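Local coordinates for probable transcriptional regulator, TetR family protein (Rhodococcus sp., PDB 3BJB), which probably acts as a TetR-family transcription factor, binding regulatory DNA through a predicted helix-turn-helix motif, at residues V73-D76 with Q77-M81; P95-A98 with V99-L103; H154-E157 with E158-T161. All blocks are in the same frame, centred on the assembly; numbering follows the deposited sequence.

Contact 1 of 3, residues V73-D76 with Q77-M81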
loop_
_atom_site.group_PDB
_atom_site.type_symbol
_atom_site.label_atom_id
_atom_site.label_comp_id
_atom_site.label_asym_id
_atom_site.label_seq_id
_atom_site.Cartn_x
_atom_site.Cartn_y
_atom_site.Cartn_z
ATOM N N VAL B 73 6.707 -2.726 -15.811
ATOM C CA VAL B 73 7.864 -1.851 -15.541
ATOM C C VAL B 73 8.458 -2.239 -14.201
ATOM O O VAL B 73 9.656 -2.426 -14.106
ATOM C CB VAL B 73 7.541 -0.328 -15.582
ATOM C CG1 VAL B 73 8.586 0.470 -14.835
ATOM C CG2 VAL B 73 7.461 0.182 -17.007
HETATM N N MSE B 74 7.612 -2.375 -13.182
HETATM C CA MSE B 74 8.005 -2.862 -11.860
HETATM C C MSE B 74 8.781 -4.216 -11.881
HETATM O O MSE B 74 9.834 -4.347 -11.270
HETATM C CB MSE B 74 6.757 -2.962 -10.998
HETATM C CG MSE B 74 6.963 -3.642 -9.672
HETATM SE SE MSE B 74 7.318 -2.398 -8.217
HETATM C CE MSE B 74 9.117 -1.814 -8.710
ATOM N N VAL B 75 8.251 -5.206 -12.595
ATOM C CA VAL B 75 8.882 -6.522 -12.748
ATOM C C VAL B 75 10.279 -6.410 -13.360
ATOM O O VAL B 75 11.242 -7.040 -12.861
ATOM C CB VAL B 75 7.972 -7.475 -13.577
ATOM C CG1 VAL B 75 8.738 -8.655 -14.151
ATOM C CG2 VAL B 75 6.799 -7.939 -12.736
ATOM N N ASP B 76 10.396 -5.612 -14.426
ATOM C CA ASP B 76 11.701 -5.288 -15.022
ATOM C C ASP B 76 12.648 -4.615 -14.014
ATOM O O ASP B 76 13.852 -4.875 -14.012
ATOM C CB ASP B 76 11.523 -4.389 -16.254
ATOM C CG ASP B 76 12.858 -3.899 -16.840
ATOM O OD1 ASP B 76 13.633 -4.720 -17.407
ATOM O OD2 ASP B 76 13.110 -2.674 -16.738
ATOM N N GLN B 77 12.095 -3.779 -13.144
ATOM C CA GLN B 77 12.903 -2.999 -12.205
ATOM C C GLN B 77 13.306 -3.786 -10.977
ATOM O O GLN B 77 14.319 -3.500 -10.346
ATOM C CB GLN B 77 12.159 -1.729 -11.804
ATOM C CG GLN B 77 12.146 -0.724 -12.928
ATOM C CD GLN B 77 13.390 0.098 -12.914
ATOM O OE1 GLN B 77 13.724 0.706 -11.879
ATOM N NE2 GLN B 77 14.101 0.130 -14.047
ATOM N N ILE B 78 12.489 -4.766 -10.639
ATOM C CA ILE B 78 12.808 -5.706 -9.610
ATOM C C ILE B 78 13.852 -6.671 -10.160
ATOM O O ILE B 78 14.785 -7.034 -9.448
ATOM C CB ILE B 78 11.548 -6.449 -9.110
ATOM C CG1 ILE B 78 10.783 -5.555 -8.130
ATOM C CG2 ILE B 78 11.930 -7.802 -8.456
ATOM C CD1 ILE B 78 9.339 -6.036 -7.858
ATOM N N ASP B 79 13.714 -7.060 -11.425
ATOM C CA ASP B 79 14.696 -7.952 -12.047
ATOM C C ASP B 79 16.051 -7.266 -12.099
ATOM O O ASP B 79 17.075 -7.908 -11.883
ATOM C CB ASP B 79 14.282 -8.368 -13.467
ATOM C CG ASP B 79 13.115 -9.375 -13.495
ATOM O OD1 ASP B 79 12.787 -9.994 -12.447
ATOM O OD2 ASP B 79 12.529 -9.547 -14.597
ATOM N N ARG B 80 16.036 -5.956 -12.362
ATOM C CA ARG B 80 17.257 -5.181 -12.583
ATOM C C ARG B 80 18.039 -4.964 -11.302
ATOM O O ARG B 80 19.262 -4.880 -11.332
ATOM C CB ARG B 80 16.925 -3.815 -13.170
ATOM C CG ARG B 80 17.833 -3.351 -14.304
ATOM C CD ARG B 80 17.067 -3.380 -15.650
ATOM N NE ARG B 80 17.644 -2.492 -16.672
ATOM C CZ ARG B 80 17.291 -1.221 -16.881
ATOM N NH1 ARG B 80 16.345 -0.637 -16.149
ATOM N NH2 ARG B 80 17.894 -0.523 -17.841
HETATM N N MSE B 81 17.334 -4.854 -10.182
HETATM C CA MSE B 81 17.978 -4.535 -8.914
HETATM C C MSE B 81 18.488 -5.806 -8.254
HETATM O O MSE B 81 19.443 -5.766 -7.467
HETATM C CB MSE B 81 17.050 -3.717 -7.994
HETATM C CG MSE B 81 16.013 -4.504 -7.159
HETATM SE SE MSE B 81 16.741 -5.226 -5.450
HETATM C CE MSE B 81 17.657 -3.602 -4.834
#
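Met74 and Ile78, one turn apart on helix 66-86, slant over one another, with Met74 CG 3.8 Å from Ile78 CD1. Met74, present as selenomethionine, has its CG anti to the main-chain nitrogen (chi1 171°). Bends at chi2 and chi3 then fold the chain back, and its CE comes to 4.1 Å from Ile78 CG1. The backbone of the same pair is joined by Ile78 N donating to Met74 O at 2.8 Å. Val75 and Asp79 instead run side by side and point the same way, Val75 CG1 lying 3.9 Å from Asp79 OD2. In TetR-family proteins the fourth helix, which 66-86 is here, joins the DNA-binding helices to the C-terminal domain. Its side chains accordingly face both ways: Val73 and Gln77 pack on Ile32 of helix 22-37, Met74 on Met120 and Thr124, and Ile78 on Val138, Ala141 and Ile145 of helix 134-150. On another side of the turn Asp76 and Arg80 form a long salt bridge, 3.9 Å from Asp76 OD2 to Arg80 NH1. Their planar groups are 33° apart, and the oxygen sits well out of the guanidinium plane, which makes this attraction between charges without an N-H aimed at the acid. Gln77 NE2 lies in the guanidinium plane at its edge, donor facing donor, while Gln77 OE1 accepts a weak hydrogen bond from Arg113.

Contact 2 of 3, residues P95-A98 with V99-L103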
loop_
_atom_site.group_PDB
_atom_site.type_symbol
_atom_site.label_atom_id
_atom_site.label_comp_id
_atom_site.label_asym_id
_atom_site.label_seq_id
_atom_site.Cartn_x
_atom_site.Cartn_y
_atom_site.Cartn_z
ATOM N N PRO B 95 21.016 -14.321 7.703
ATOM C CA PRO B 95 19.911 -14.299 6.743
ATOM C C PRO B 95 19.010 -13.054 6.895
ATOM O O PRO B 95 18.755 -12.340 5.907
ATOM C CB PRO B 95 19.147 -15.584 7.072
ATOM C CG PRO B 95 20.226 -16.519 7.617
ATOM C CD PRO B 95 21.149 -15.632 8.384
ATOM N N GLN B 96 18.547 -12.772 8.114
ATOM C CA GLN B 96 17.684 -11.627 8.308
ATOM C C GLN B 96 18.401 -10.308 7.952
ATOM O O GLN B 96 17.829 -9.400 7.356
ATOM C CB GLN B 96 16.950 -11.632 9.680
ATOM C CG GLN B 96 17.615 -12.237 10.902
ATOM C CD GLN B 96 17.838 -13.743 10.811
ATOM O OE1 GLN B 96 18.961 -14.193 10.580
ATOM N NE2 GLN B 96 16.784 -14.521 11.005
ATOM N N ASP B 97 19.685 -10.261 8.223
ATOM C CA ASP B 97 20.530 -9.172 7.787
ATOM C C ASP B 97 20.642 -9.003 6.267
ATOM O O ASP B 97 20.548 -7.880 5.728
ATOM C CB ASP B 97 21.916 -9.450 8.303
ATOM C CG ASP B 97 22.651 -8.217 8.603
ATOM O OD1 ASP B 97 23.471 -7.809 7.729
ATOM O OD2 ASP B 97 22.380 -7.659 9.707
ATOM N N ALA B 98 20.903 -10.108 5.580
ATOM C CA ALA B 98 21.069 -10.056 4.153
ATOM C C ALA B 98 19.770 -9.516 3.544
ATOM O O ALA B 98 19.780 -8.756 2.570
ATOM C CB ALA B 98 21.411 -11.417 3.612
ATOM N N VAL B 99 18.662 -9.887 4.158
ATOM C CA VAL B 99 17.357 -9.571 3.630
ATOM C C VAL B 99 17.095 -8.105 3.917
ATOM O O VAL B 99 16.681 -7.347 3.059
ATOM C CB VAL B 99 16.277 -10.503 4.223
ATOM C CG1 VAL B 99 14.928 -10.053 3.800
ATOM C CG2 VAL B 99 16.513 -11.964 3.766
ATOM N N TYR B 100 17.414 -7.692 5.121
ATOM C CA TYR B 100 17.491 -6.280 5.406
ATOM C C TYR B 100 18.270 -5.505 4.343
ATOM O O TYR B 100 17.829 -4.453 3.918
ATOM C CB TYR B 100 18.131 -6.050 6.763
ATOM C CG TYR B 100 18.198 -4.600 7.059
ATOM C CD1 TYR B 100 17.019 -3.844 7.137
ATOM C CD2 TYR B 100 19.419 -3.951 7.221
ATOM C CE1 TYR B 100 17.045 -2.505 7.404
ATOM C CE2 TYR B 100 19.460 -2.583 7.498
ATOM C CZ TYR B 100 18.258 -1.869 7.589
ATOM O OH TYR B 100 18.244 -0.516 7.842
ATOM N N ASN B 101 19.432 -5.999 3.930
ATOM C CA ASN B 101 20.272 -5.262 2.978
ATOM C C ASN B 101 19.649 -5.097 1.588
ATOM O O ASN B 101 19.900 -4.098 0.911
ATOM C CB ASN B 101 21.677 -5.872 2.839
ATOM C CG ASN B 101 22.541 -5.702 4.096
ATOM O OD1 ASN B 101 23.309 -6.610 4.450
ATOM N ND2 ASN B 101 22.435 -4.552 4.767
ATOM N N VAL B 102 18.869 -6.078 1.147
ATOM C CA VAL B 102 18.208 -5.948 -0.142
ATOM C C VAL B 102 17.090 -4.900 -0.069
ATOM O O VAL B 102 16.901 -4.102 -1.004
ATOM C CB VAL B 102 17.660 -7.319 -0.708
ATOM C CG1 VAL B 102 18.578 -8.446 -0.406
ATOM C CG2 VAL B 102 16.268 -7.643 -0.197
ATOM N N LEU B 103 16.369 -4.912 1.052
ATOM C CA LEU B 103 15.242 -4.042 1.247
ATOM C C LEU B 103 15.733 -2.608 1.294
ATOM O O LEU B 103 15.147 -1.744 0.631
ATOM C CB LEU B 103 14.445 -4.446 2.498
ATOM C CG LEU B 103 13.080 -5.158 2.318
ATOM C CD1 LEU B 103 12.983 -6.040 1.066
ATOM C CD2 LEU B 103 12.710 -5.965 3.555
#
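Val99 fits closely against Pro95 at the start of helix 95-111, its CG2 only 3.1 Å from Pro95 O. The methyl is turned there by a first torsion that sets CG1 anti to the main-chain nitrogen (chi1 173°) and swings CG2 back beside that nitrogen, which itself donates to the same Pro95 O at 3.0 Å. A turn further on, Val102 CG1 comes within 3.2 Å of Ala98 O in much the same way. This is the tight side: Val99 and Val102 are buried against helix 134-150, on Met146, Ala149 and Ala150. The other side is looser and partly open to solvent. There Asp97 and Asn101 meet with carboxylate and amide nearly perpendicular, 86° apart, and as modelled two acceptors face each other, Asp97 OD1 and Asn101 OD1 being 3.5 Å apart. Asp97 turns to other partners, OD2 making a salt bridge with Arg192 and OD1 accepting from Glu93 N, while Gln96 NE2 donates to Leu199 O. The turn is thus held internally by its main chain, including the Tyr100 N to Gln96 O bond of 2.8 Å, while Asp97 OD2 and Gln96 NE2 tie the helix start to helix 184-198 and the residue just after it.

Contact 3 of 3, residues H154-E157 with E158-T161. With SO4 (sulfate ion), chain M; SO4 (sulfate ion), chain K.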
loop_
_atom_site.group_PDB
_atom_site.type_symbol
_atom_site.label_atom_id
_atom_site.label_comp_id
_atom_site.label_asym_id
_atom_site.label_seq_id
_atom_site.Cartn_x
_atom_site.Cartn_y
_atom_site.Cartn_z
ATOM N N HIS B 154 15.796 -23.926 0.085
ATOM C CA HIS B 154 14.623 -24.732 0.387
ATOM C C HIS B 154 13.757 -24.068 1.449
ATOM O O HIS B 154 13.833 -24.425 2.610
ATOM C CB HIS B 154 15.045 -26.114 0.911
ATOM C CG HIS B 154 15.745 -26.971 -0.098
ATOM N ND1 HIS B 154 17.069 -26.803 -0.421
ATOM C CD2 HIS B 154 15.299 -27.990 -0.859
ATOM C CE1 HIS B 154 17.406 -27.672 -1.350
ATOM N NE2 HIS B 154 16.350 -28.407 -1.629
ATOM N N PRO B 155 12.937 -23.111 1.043
ATOM C CA PRO B 155 11.993 -22.419 1.895
ATOM C C PRO B 155 10.994 -23.348 2.550
ATOM O O PRO B 155 10.338 -24.124 1.867
ATOM C CB PRO B 155 11.265 -21.536 0.899
ATOM C CG PRO B 155 12.284 -21.259 -0.137
ATOM C CD PRO B 155 12.933 -22.556 -0.324
ATOM N N THR B 156 10.889 -23.286 3.869
ATOM C CA THR B 156 9.751 -23.881 4.553
ATOM C C THR B 156 8.595 -22.923 4.301
ATOM O O THR B 156 8.823 -21.748 3.984
ATOM C CB THR B 156 9.999 -24.043 6.077
ATOM O OG1 THR B 156 10.284 -22.767 6.674
ATOM C CG2 THR B 156 11.165 -25.006 6.345
ATOM N N GLU B 157 7.357 -23.393 4.427
ATOM C CA GLU B 157 6.206 -22.493 4.223
ATOM C C GLU B 157 6.170 -21.342 5.243
ATOM O O GLU B 157 5.768 -20.233 4.926
ATOM C CB GLU B 157 4.880 -23.268 4.209
ATOM C CG GLU B 157 4.796 -24.398 3.154
ATOM C CD GLU B 157 5.557 -24.087 1.848
ATOM O OE1 GLU B 157 5.073 -23.257 1.041
ATOM O OE2 GLU B 157 6.635 -24.703 1.628
ATOM N N GLU B 158 6.621 -21.618 6.459
ATOM C CA GLU B 158 6.756 -20.611 7.495
ATOM C C GLU B 158 7.637 -19.430 7.036
ATOM O O GLU B 158 7.267 -18.274 7.257
ATOM C CB GLU B 158 7.335 -21.232 8.770
ATOM C CG GLU B 158 6.719 -20.673 10.042
ATOM C CD GLU B 158 7.752 -20.122 11.010
ATOM O OE1 GLU B 158 8.489 -20.940 11.638
ATOM O OE2 GLU B 158 7.807 -18.857 11.143
ATOM N N ASP B 159 8.794 -19.762 6.437
ATOM C CA ASP B 159 9.688 -18.841 5.734
ATOM C C ASP B 159 8.994 -18.033 4.651
ATOM O O ASP B 159 9.174 -16.830 4.582
ATOM C CB ASP B 159 10.784 -19.615 5.015
ATOM C CG ASP B 159 11.774 -20.274 5.956
ATOM O OD1 ASP B 159 12.079 -19.668 7.011
ATOM O OD2 ASP B 159 12.261 -21.387 5.607
ATOM N N LEU B 160 8.261 -18.704 3.767
ATOM C CA LEU B 160 7.572 -18.037 2.658
ATOM C C LEU B 160 6.555 -17.036 3.206
ATOM O O LEU B 160 6.463 -15.876 2.764
ATOM C CB LEU B 160 6.845 -19.085 1.802
ATOM C CG LEU B 160 7.476 -19.733 0.559
ATOM C CD1 LEU B 160 8.853 -19.161 0.269
ATOM C CD2 LEU B 160 7.494 -21.278 0.603
ATOM N N THR B 161 5.801 -17.512 4.188
ATOM C CA THR B 161 4.810 -16.721 4.902
ATOM C C THR B 161 5.482 -15.481 5.472
ATOM O O THR B 161 5.097 -14.361 5.120
ATOM C CB THR B 161 4.091 -17.599 5.982
ATOM O OG1 THR B 161 3.273 -18.568 5.324
ATOM C CG2 THR B 161 3.219 -16.778 6.903
HETATM S S SO4 M . 6.781 -25.993 7.068
HETATM O O1 SO4 M . 6.907 -24.538 7.215
HETATM O O2 SO4 M . 7.633 -26.648 8.068
HETATM O O3 SO4 M . 5.394 -26.361 7.344
HETATM O O4 SO4 M . 7.169 -26.398 5.711
HETATM S S SO4 K . 18.733 -24.296 2.468
HETATM O O1 SO4 K . 19.610 -24.617 3.591
HETATM O O2 SO4 K . 18.712 -25.330 1.428
HETATM O O3 SO4 K . 17.393 -24.169 3.040
HETATM O O4 SO4 K . 19.251 -23.105 1.799
#
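Asp159 OD2 is gripped twice by Thr156, at 2.6 Å from Thr156 OG1 and 2.9 Å from Thr156 N. Both donors reach it from the same face of the carboxylate: the hydroxyl stands almost straight above the plane, whereas the amide comes in on the anti side, nearer the plane. Thr156 OG1 sits between the main-chain nitrogen and carbonyl carbon (chi1 58°), close enough to its own amide for both to meet one oxygen, and there it also takes a weak bond from Asp159 N, 3.4 Å away. That reciprocal pattern is a capping box, with Thr156 as N-cap of helix 157-179. An alanine in place of Asp159 is likely to leave Thr156 N and its hydroxyl without their shared acceptor. Just inside the cap, a sulfate probably from the crystallisation liquor takes Glu158 N at 3.0 Å and Glu157 N. A second sulfate accepts from His154 ND1 at 2.9 Å, near the ring plane. Pro155 CB meets Leu160 CD1 at 3.4 Å, and both residues lie on Leu147, so the start of helix 157-179 leans on helix 134-150 and, through a weak, long ion pair of Glu158, faces Arg193 on helix 184-198 of the second subunit.

The three contacts follow in chain order through an all-helical chain. Contact 1 and contact 2 lie on consecutive helices, 66-86 and 95-111, with centres about 18 Å apart, and they touch where Met81 CE packs 3.9 Å from Val102 O. Contact 3 stands apart at the surface: its centre is about 16 Å from that of contact 2, with nearest atoms about 8 Å apart, and about 23 Å from that of contact 1. Helix 134-150 bridges all three, since side chains of each pack on it. Both sulfates, probably from the crystallisation liquor, sit at contact 3. Contact 1, packed on helix 22-37, lies next to the probable DNA-binding part.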